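Local coordinates for Pdx2 protein (Plasmodium falciparum, PDB 2ABW) that hydrolyses glutamine to glutamate and ammonia as the glutaminase subunit of PLP synthase, the ammonia being channelled to Pdx1 for vitamin B6 synthesis, at residues H18-H21 with F22-Q26. Sequence-based numbering, arbitrary orientation.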
ATOM      1  N   HIS A  18      -0.379   5.573  10.762  1.00 16.06           N
ATOM      2  CA  HIS A  18       0.518   4.785   9.974  1.00 16.42           C
ATOM      3  C   HIS A  18       1.983   5.015  10.346  1.00 16.88           C
ATOM      4  O   HIS A  18       2.788   4.072  10.454  1.00 17.60           O
ATOM      5  CB  HIS A  18       0.340   5.085   8.489  1.00 17.76           C
ATOM      6  CG  HIS A  18      -0.900   4.499   7.943  1.00 15.94           C
ATOM      7  ND1 HIS A  18      -0.973   3.208   7.432  1.00 20.72           N
ATOM      8  CD2 HIS A  18      -2.135   5.031   7.879  1.00 23.42           C
ATOM      9  CE1 HIS A  18      -2.218   3.014   7.040  1.00 21.08           C
ATOM     10  NE2 HIS A  18      -2.945   4.084   7.321  1.00 22.51           N
ATOM     11  N   ILE A  19       2.317   6.281  10.566  1.00 17.60           N
ATOM     12  CA  ILE A  19       3.659   6.640  11.050  1.00 17.06           C
ATOM     13  C   ILE A  19       3.933   5.969  12.410  1.00 15.67           C
ATOM     14  O   ILE A  19       4.986   5.346  12.632  1.00 17.29           O
ATOM     15  CB  ILE A  19       3.809   8.178  11.157  1.00 17.42           C
ATOM     16  CG1 ILE A  19       3.781   8.724   9.740  1.00 18.65           C
ATOM     17  CG2 ILE A  19       5.136   8.542  11.831  1.00 18.84           C
ATOM     18  CD1 ILE A  19       3.947  10.287   9.653  1.00 20.16           C
ATOM     19  N   ASN A  20       3.003   6.085  13.322  1.00 15.15           N
ATOM     20  CA  ASN A  20       3.142   5.484  14.685  1.00 16.11           C
ATOM     21  C   ASN A  20       3.434   4.000  14.593  1.00 14.92           C
ATOM     22  O   ASN A  20       4.211   3.472  15.352  1.00 15.66           O
ATOM     23  CB  ASN A  20       1.875   5.703  15.492  1.00 15.47           C
ATOM     24  CG  ASN A  20       1.905   5.043  16.833  1.00 22.72           C
ATOM     25  OD1 ASN A  20       2.613   5.537  17.725  1.00 29.18           O
ATOM     26  ND2 ASN A  20       1.156   3.932  17.040  1.00 22.81           N
ATOM     27  N   HIS A  21       2.741   3.327  13.680  1.00 15.74           N
ATOM     28  CA  HIS A  21       2.918   1.882  13.546  1.00 14.95           C
ATOM     29  C   HIS A  21       4.310   1.466  13.051  1.00 16.08           C
ATOM     30  O   HIS A  21       4.799   0.418  13.448  1.00 17.59           O
ATOM     31  CB  HIS A  21       1.836   1.247  12.692  1.00 14.10           C
ATOM     32  CG  HIS A  21       1.054   0.216  13.421  1.00 15.93           C
ATOM     33  ND1 HIS A  21       0.101   0.595  14.323  1.00 19.03           N
ATOM     34  CD2 HIS A  21       0.964  -1.126  13.293  1.00 17.08           C
ATOM     35  CE1 HIS A  21      -0.540  -0.496  14.750  1.00 18.45           C
ATOM     36  NE2 HIS A  21       0.029  -1.559  14.209  1.00 18.70           N
ATOM     37  N   PHE A  22       4.978   2.312  12.262  1.00 14.76           N
ATOM     38  CA  PHE A  22       6.361   2.018  11.990  1.00 14.36           C
ATOM     39  C   PHE A  22       7.305   2.352  13.148  1.00 13.90           C
ATOM     40  O   PHE A  22       8.265   1.704  13.387  1.00 14.81           O
ATOM     41  CB  PHE A  22       6.798   2.813  10.767  1.00 15.06           C
ATOM     42  CG  PHE A  22       6.433   2.138   9.440  1.00 15.75           C
ATOM     43  CD1 PHE A  22       7.275   1.256   8.868  1.00 13.76           C
ATOM     44  CD2 PHE A  22       5.227   2.459   8.801  1.00 17.77           C
ATOM     45  CE1 PHE A  22       6.896   0.597   7.664  1.00 14.91           C
ATOM     46  CE2 PHE A  22       4.858   1.834   7.619  1.00 16.26           C
ATOM     47  CZ  PHE A  22       5.690   0.950   7.019  1.00 14.41           C
ATOM     48  N   ILE A  23       7.031   3.461  13.841  1.00 14.64           N
ATOM     49  CA  ILE A  23       7.813   3.803  15.034  1.00 15.20           C
ATOM     50  C   ILE A  23       7.723   2.688  16.049  1.00 17.02           C
ATOM     51  O   ILE A  23       8.712   2.455  16.726  1.00 17.59           O
ATOM     52  CB  ILE A  23       7.372   5.135  15.589  1.00 16.34           C
ATOM     53  CG1 ILE A  23       7.716   6.244  14.558  1.00 20.05           C
ATOM     54  CG2 ILE A  23       8.099   5.401  16.890  1.00 18.38           C
ATOM     55  CD1 ILE A  23       9.131   6.276  14.088  1.00 25.09           C
ATOM     56  N   LYS A  24       6.603   1.965  16.113  1.00 16.77           N
ATOM     57  CA  LYS A  24       6.447   0.884  17.067  1.00 18.10           C
ATOM     58  C   LYS A  24       7.429  -0.277  16.783  1.00 18.69           C
ATOM     59  O   LYS A  24       7.624  -1.155  17.643  1.00 20.63           O
ATOM     60  CB  LYS A  24       5.074   0.264  17.030  1.00 20.05           C
ATOM     61  CG  LYS A  24       3.999   1.041  17.648  1.00 23.31           C
ATOM     62  CD  LYS A  24       2.624   0.299  17.453  1.00 27.87           C
ATOM     63  CE  LYS A  24       2.476  -0.865  18.393  1.00 33.73           C
ATOM     64  NZ  LYS A  24       0.961  -1.383  18.439  1.00 29.18           N
ATOM     65  N   LEU A  25       7.935  -0.351  15.594  1.00 15.24           N
ATOM     66  CA  LEU A  25       8.983  -1.330  15.274  1.00 15.59           C
ATOM     67  C   LEU A  25      10.239  -1.147  16.122  1.00 16.06           C
ATOM     68  O   LEU A  25      11.012  -2.106  16.323  1.00 18.08           O
ATOM     69  CB  LEU A  25       9.408  -1.302  13.814  1.00 17.40           C
ATOM     70  CG  LEU A  25       8.307  -1.674  12.744  1.00 17.08           C
ATOM     71  CD1 LEU A  25       8.752  -1.349  11.295  1.00 17.68           C
ATOM     72  CD2 LEU A  25       7.870  -3.114  12.999  1.00 18.83           C
ATOM     73  N   GLN A  26      10.496   0.074  16.581  1.00 16.03           N
ATOM     74  CA  GLN A  26      11.680   0.366  17.397  1.00 17.63           C
ATOM     75  C   GLN A  26      12.986   0.011  16.735  1.00 16.32           C
ATOM     76  O   GLN A  26      13.903  -0.419  17.419  1.00 16.58           O
ATOM     77  CB  GLN A  26      11.524  -0.264  18.781  1.00 18.30           C
ATOM     78  CG  GLN A  26      10.266   0.316  19.540  1.00 26.44           C
ATOM     79  CD  GLN A  26      10.527   1.769  19.892  1.00 30.80           C
ATOM     80  OE1 GLN A  26      11.394   2.058  20.715  1.00 42.92           O
ATOM     81  NE2 GLN A  26       9.868   2.699  19.206  1.00 42.33           N
TER
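Ile19 O accepts from two backbone donors: Ile23 N at 3.0 Å, nearly straight with an N-H...O angle of 169°, and Phe22 N, a weak bond. The next residue repeats the pattern, Lys24 N donating to Asn20 O at 2.9 Å. Beyond this the pattern tightens to a type I turn from Ile23 to Gln26, where Ile23 O takes both Gln26 N and, from the opposite face of its carbonyl plane, Gln26 NE2 at 2.7 Å; Gln26, with positive phi, is the first residue to leave helical angles. Residues 18-26 run from the last turns of helix 16-23 into the turn that follows it; this helix joins strands 4-9 and 30-35 in a beta-alpha-beta unit. On one flank the aliphatic part of Lys24 lies alongside His21: CD sits over one ring face, 4.2 Å from the His21 ring centroid, a CH-pi contact 17° off the normal. The Lys24 chain bends at chi3 (77°), and NZ donates to Pro201 O, while His21 NE2 bonds to His202 O, tying this flank to the loop before helix 204-219. Asn20 ND2 approaches the same methylene, Lys24 CD, at 3.9 Å. At the other end, the His18 side chain touches Glu198 of the probable charge relay.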